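Condensin complex subunit 3 (PDB 5OQR) serves as a regulatory subunit of condensin, the complex required to convert interphase chromatin into condensed, mitotic-like chromosomes. Local coordinates at residues Cys101-Ala105 and Glu140-Ala144; Ile609-Phe613 and Gln678-Trp682. All coordinates share one frame; numbering follows the deposited sequence.

Contact 1. Residues Cys101-Ala105 and Glu140-Ala144; sequences CQIIA and EAVVA
Glu-140 reaches over to Gln-102 because its CG stands anti to the carbonyl carbon (chi1 -60°) and the chain bends once more at chi2 (-65°). The methylene CG of Glu-140 thereby comes to lie 4.2 Å from CB of Gln-102, and its carboxylate oxygen OE1 sits 4.0 Å from Gln-102 CA. It is the aliphatic part of the glutamate that does most of the touching; no hydrogen bond joins the two segments, and the amide oxygen of Gln-102 is turned instead to Arg-99, one turn back on its own helix. Beside this pair the CB atoms of Cys-101 and Glu-140 meet at 3.8 Å, while SG of Cys-101, turned away from Glu-140, lies 4.2 Å from CB of Ala-141.

One turn further the two segments come closest, where two alanines face each other. The methyls of Ala-105 and Ala-144 are 3.6 Å apart, CB to CB, and with nothing beyond CB on either residue their CA atoms approach to 3.7 Å. CG1 of Val-143 flanks the Ala-105 methyl at 4.0 Å. The segment axes pass 8.1 Å from each other and run nearly in the same direction, at 23°, as expected for corresponding helices of successive HEAT repeats, here HEAT 2 and HEAT 3.

Both helices have further neighbours: Ile-103 and Ile-104 of helix 94-108 pack on helix 78-86, with Gln-102 and Ile-103 also touching Leu-58 of helix 52-69, whereas Val-142 and Val-143 carry the stack onward to helix 173-182.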
loop_
_atom_site.group_PDB
_atom_site.type_symbol
_atom_site.label_atom_id
_atom_site.label_comp_id
_atom_site.label_asym_id
_atom_site.label_seq_id
_atom_site.Cartn_x
_atom_site.Cartn_y
_atom_site.Cartn_z
ATOM N N CYS A 101 -9.760 26.732 -23.789
ATOM C CA CYS A 101 -10.404 25.864 -22.811
ATOM C C CYS A 101 -10.485 26.542 -21.451
ATOM O O CYS A 101 -11.497 26.427 -20.749
ATOM C CB CYS A 101 -9.646 24.542 -22.706
ATOM S SG CYS A 101 -9.745 23.515 -24.186
ATOM N N GLN A 102 -9.426 27.252 -21.060
ATOM C CA GLN A 102 -9.438 27.975 -19.792
ATOM C C GLN A 102 -10.584 28.976 -19.749
ATOM O O GLN A 102 -11.346 29.026 -18.776
ATOM C CB GLN A 102 -8.098 28.680 -19.586
ATOM C CG GLN A 102 -7.972 29.419 -18.263
ATOM C CD GLN A 102 -6.680 30.200 -18.159
ATOM O OE1 GLN A 102 -6.167 30.707 -19.155
ATOM N NE2 GLN A 102 -6.143 30.301 -16.950
ATOM N N ILE A 103 -10.724 29.782 -20.801
ATOM C CA ILE A 103 -11.763 30.806 -20.822
ATOM C C ILE A 103 -13.143 30.160 -20.852
ATOM O O ILE A 103 -14.018 30.490 -20.043
ATOM C CB ILE A 103 -11.560 31.753 -22.019
ATOM C CG1 ILE A 103 -10.199 32.450 -21.921
ATOM C CG2 ILE A 103 -12.667 32.800 -22.063
ATOM C CD1 ILE A 103 -9.771 33.140 -23.196
ATOM N N ILE A 104 -13.358 29.229 -21.782
ATOM C CA ILE A 104 -14.674 28.609 -21.920
ATOM C C ILE A 104 -15.107 27.981 -20.605
ATOM O O ILE A 104 -16.269 28.098 -20.199
ATOM C CB ILE A 104 -14.662 27.581 -23.065
ATOM C CG1 ILE A 104 -14.501 28.300 -24.406
ATOM C CG2 ILE A 104 -15.946 26.744 -23.062
ATOM C CD1 ILE A 104 -14.280 27.377 -25.571
ATOM N N ALA A 105 -14.185 27.306 -19.916
ATOM C CA ALA A 105 -14.531 26.652 -18.658
ATOM C C ALA A 105 -15.097 27.650 -17.659
ATOM O O ALA A 105 -16.113 27.385 -17.005
ATOM C CB ALA A 105 -13.303 25.952 -18.076
ATOM N N GLU A 140 -7.710 21.844 -18.401
ATOM C CA GLU A 140 -8.755 22.846 -18.560
ATOM C C GLU A 140 -9.928 22.334 -19.384
ATOM O O GLU A 140 -11.030 22.880 -19.274
ATOM C CB GLU A 140 -8.176 24.103 -19.208
ATOM C CG GLU A 140 -7.064 24.752 -18.408
ATOM C CD GLU A 140 -7.544 25.300 -17.080
ATOM O OE1 GLU A 140 -8.773 25.381 -16.879
ATOM O OE2 GLU A 140 -6.690 25.648 -16.237
ATOM N N ALA A 141 -9.720 21.300 -20.202
ATOM C CA ALA A 141 -10.796 20.808 -21.054
ATOM C C ALA A 141 -11.853 20.073 -20.243
ATOM O O ALA A 141 -13.054 20.278 -20.447
ATOM C CB ALA A 141 -10.227 19.901 -22.143
ATOM N N VAL A 142 -11.429 19.209 -19.317
ATOM C CA VAL A 142 -12.395 18.473 -18.505
ATOM C C VAL A 142 -13.193 19.437 -17.638
ATOM O O VAL A 142 -14.394 19.247 -17.415
ATOM C CB VAL A 142 -11.686 17.396 -17.659
ATOM C CG1 VAL A 142 -10.859 16.476 -18.552
ATOM C CG2 VAL A 142 -10.809 18.025 -16.585
ATOM N N VAL A 143 -12.541 20.492 -17.143
ATOM C CA VAL A 143 -13.253 21.505 -16.371
ATOM C C VAL A 143 -14.321 22.160 -17.236
ATOM O O VAL A 143 -15.470 22.333 -16.814
ATOM C CB VAL A 143 -12.267 22.547 -15.808
ATOM C CG1 VAL A 143 -12.999 23.554 -14.930
ATOM C CG2 VAL A 143 -11.159 21.868 -15.016
ATOM N N ALA A 144 -13.956 22.529 -18.465
ATOM C CA ALA A 144 -14.933 23.089 -19.391
ATOM C C ALA A 144 -16.013 22.068 -19.720
ATOM O O ALA A 144 -17.212 22.358 -19.632
ATOM C CB ALA A 144 -14.235 23.558 -20.668
#

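Contact 2. Residues Ile609-Phe613 and Gln678-Trp682; sequences IIQYF and QMLDW
In the C-terminal part of the helical solenoid, an aromatic cluster built on Tyr-612, Phe-613 and Trp-682 connects the ends of helices 601-613 and 669-682. The segment axes stay 13.5 Å apart and run at 136°, so large side chains span the interval and no backbone meets backbone. The benzo corner of Trp-682 comes up beside the pair of rings on the other helix: its CH2 lies 3.8 Å from CE2 of Phe-613, and CE2 of Tyr-612 approaches the indole edge, near its plane, 4.0 Å from the same CH2. The Phe-613 ring and the six-membered ring of Trp-682 are inclined by 28° but slid apart, their centroids 5.9 Å from each other, and overlap little. Tyr-612 CD2 stands over the centre of one Phe-613 face, 3.5 Å above its plane, and CE of Met-679 lies 4.3 Å from CD2 of Phe-613. An alanine in place of Phe-613 is likely to open a gap between Tyr-612, Trp-682 and Met-679 and let the indole shift. Phe-631 of helix 621-635 stacks on Trp-682 and also meets Tyr-612, closing the cluster from a third helix.

Ile-609 carries its CG2 anti to the backbone N, which directs this methyl to the end of the extended Met-679 chain, 3.5 Å from CE; the same CG2 lies at the edge of the Phe-613 ring, in its plane.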
loop_
_atom_site.group_PDB
_atom_site.type_symbol
_atom_site.label_atom_id
_atom_site.label_comp_id
_atom_site.label_asym_id
_atom_site.label_seq_id
_atom_site.Cartn_x
_atom_site.Cartn_y
_atom_site.Cartn_z
ATOM N N ILE A 609 14.603 -13.464 -7.810
ATOM C CA ILE A 609 14.411 -12.311 -8.683
ATOM C C ILE A 609 13.652 -12.717 -9.938
ATOM O O ILE A 609 12.777 -11.986 -10.414
ATOM C CB ILE A 609 15.773 -11.670 -9.015
ATOM C CG1 ILE A 609 16.363 -11.046 -7.747
ATOM C CG2 ILE A 609 15.634 -10.620 -10.123
ATOM C CD1 ILE A 609 17.745 -10.463 -7.916
ATOM N N ILE A 610 13.969 -13.887 -10.492
ATOM C CA ILE A 610 13.291 -14.338 -11.704
ATOM C C ILE A 610 11.801 -14.511 -11.441
ATOM O O ILE A 610 10.957 -13.938 -12.139
ATOM C CB ILE A 610 13.927 -15.639 -12.227
ATOM C CG1 ILE A 610 15.347 -15.361 -12.722
ATOM C CG2 ILE A 610 13.077 -16.247 -13.346
ATOM C CD1 ILE A 610 16.088 -16.578 -13.233
ATOM N N GLN A 611 11.457 -15.309 -10.428
ATOM C CA GLN A 611 10.053 -15.539 -10.110
ATOM C C GLN A 611 9.341 -14.233 -9.789
ATOM O O GLN A 611 8.203 -14.013 -10.218
ATOM C CB GLN A 611 9.941 -16.508 -8.936
ATOM C CG GLN A 611 8.634 -17.266 -8.887
ATOM C CD GLN A 611 8.588 -18.393 -9.891
ATOM O OE1 GLN A 611 9.500 -19.214 -9.960
ATOM N NE2 GLN A 611 7.527 -18.434 -10.686
ATOM N N TYR A 612 9.998 -13.351 -9.034
ATOM C CA TYR A 612 9.383 -12.086 -8.652
ATOM C C TYR A 612 8.963 -11.275 -9.872
ATOM O O TYR A 612 7.922 -10.609 -9.856
ATOM C CB TYR A 612 10.353 -11.289 -7.781
ATOM C CG TYR A 612 9.894 -9.891 -7.449
ATOM C CD1 TYR A 612 8.791 -9.676 -6.636
ATOM C CD2 TYR A 612 10.573 -8.784 -7.935
ATOM C CE1 TYR A 612 8.370 -8.398 -6.325
ATOM C CE2 TYR A 612 10.161 -7.503 -7.629
ATOM C CZ TYR A 612 9.060 -7.316 -6.822
ATOM O OH TYR A 612 8.647 -6.042 -6.514
ATOM N N PHE A 613 9.757 -11.316 -10.939
ATOM C CA PHE A 613 9.459 -10.578 -12.158
ATOM C C PHE A 613 8.839 -11.447 -13.243
ATOM O O PHE A 613 8.525 -10.933 -14.321
ATOM C CB PHE A 613 10.732 -9.923 -12.705
ATOM C CG PHE A 613 11.222 -8.758 -11.891
ATOM C CD1 PHE A 613 10.454 -7.616 -11.758
ATOM C CD2 PHE A 613 12.459 -8.799 -11.275
ATOM C CE1 PHE A 613 10.904 -6.544 -11.015
ATOM C CE2 PHE A 613 12.916 -7.729 -10.533
ATOM C CZ PHE A 613 12.136 -6.600 -10.405
ATOM N N GLN A 678 15.036 -1.417 -11.688
ATOM C CA GLN A 678 14.806 -1.874 -10.322
ATOM C C GLN A 678 16.048 -2.554 -9.763
ATOM O O GLN A 678 16.545 -2.184 -8.694
ATOM C CB GLN A 678 13.611 -2.827 -10.284
ATOM C CG GLN A 678 12.285 -2.157 -9.975
ATOM C CD GLN A 678 12.024 -2.048 -8.486
ATOM O OE1 GLN A 678 12.729 -1.337 -7.769
ATOM N NE2 GLN A 678 11.007 -2.761 -8.011
ATOM N N MET A 679 16.564 -3.556 -10.478
ATOM C CA MET A 679 17.777 -4.231 -10.033
ATOM C C MET A 679 18.931 -3.254 -9.861
ATOM O O MET A 679 19.778 -3.444 -8.983
ATOM C CB MET A 679 18.168 -5.321 -11.027
ATOM C CG MET A 679 17.095 -6.345 -11.337
ATOM S SD MET A 679 17.840 -7.809 -12.080
ATOM C CE MET A 679 16.440 -8.569 -12.880
ATOM N N LEU A 680 18.991 -2.211 -10.693
ATOM C CA LEU A 680 20.065 -1.231 -10.570
ATOM C C LEU A 680 19.906 -0.390 -9.311
ATOM O O LEU A 680 20.898 -0.051 -8.657
ATOM C CB LEU A 680 20.103 -0.337 -11.809
ATOM C CG LEU A 680 20.723 -0.952 -13.064
ATOM C CD1 LEU A 680 20.474 -0.061 -14.264
ATOM C CD2 LEU A 680 22.214 -1.178 -12.872
ATOM N N ASP A 681 18.671 -0.035 -8.961
ATOM C CA ASP A 681 18.443 0.692 -7.718
ATOM C C ASP A 681 18.831 -0.154 -6.513
ATOM O O ASP A 681 19.439 0.350 -5.561
ATOM C CB ASP A 681 16.981 1.121 -7.626
ATOM C CG ASP A 681 16.596 2.100 -8.714
ATOM O OD1 ASP A 681 15.545 2.761 -8.581
ATOM O OD2 ASP A 681 17.352 2.213 -9.700
ATOM N N TRP A 682 18.495 -1.444 -6.539
ATOM C CA TRP A 682 18.860 -2.332 -5.439
ATOM C C TRP A 682 20.363 -2.371 -5.220
ATOM O O TRP A 682 20.820 -2.535 -4.083
ATOM C CB TRP A 682 18.344 -3.744 -5.712
ATOM C CG TRP A 682 16.854 -3.870 -5.703
ATOM C CD1 TRP A 682 15.959 -3.004 -5.155
ATOM C CD2 TRP A 682 16.084 -4.933 -6.276
ATOM N NE1 TRP A 682 14.681 -3.459 -5.349
ATOM C CE2 TRP A 682 14.729 -4.642 -6.035
ATOM C CE3 TRP A 682 16.409 -6.101 -6.969
ATOM C CZ2 TRP A 682 13.702 -5.477 -6.463
ATOM C CZ3 TRP A 682 15.391 -6.926 -7.390
ATOM C CH2 TRP A 682 14.053 -6.612 -7.138
#

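In the fold
Contact 1 closes long before contact 2 opens along the chain: it joins helices 94-108 and 135-145 near the N-terminal end, whereas contact 2 joins helices 601-613 and 669-682 in the C-terminal family region. Their centres are 43 Å apart and their nearest atoms about 31 Å, so they do not touch, and they have no helix in common. Each is buried in an all-helical solenoid without strands, yet they differ in kind. The first is close packing of nearly parallel helices from consecutive HEAT repeats; the second bridges more widely separated helices through bulky side chains. Both are contacts within one subunit, and neither involves the other protein chain of the assembly.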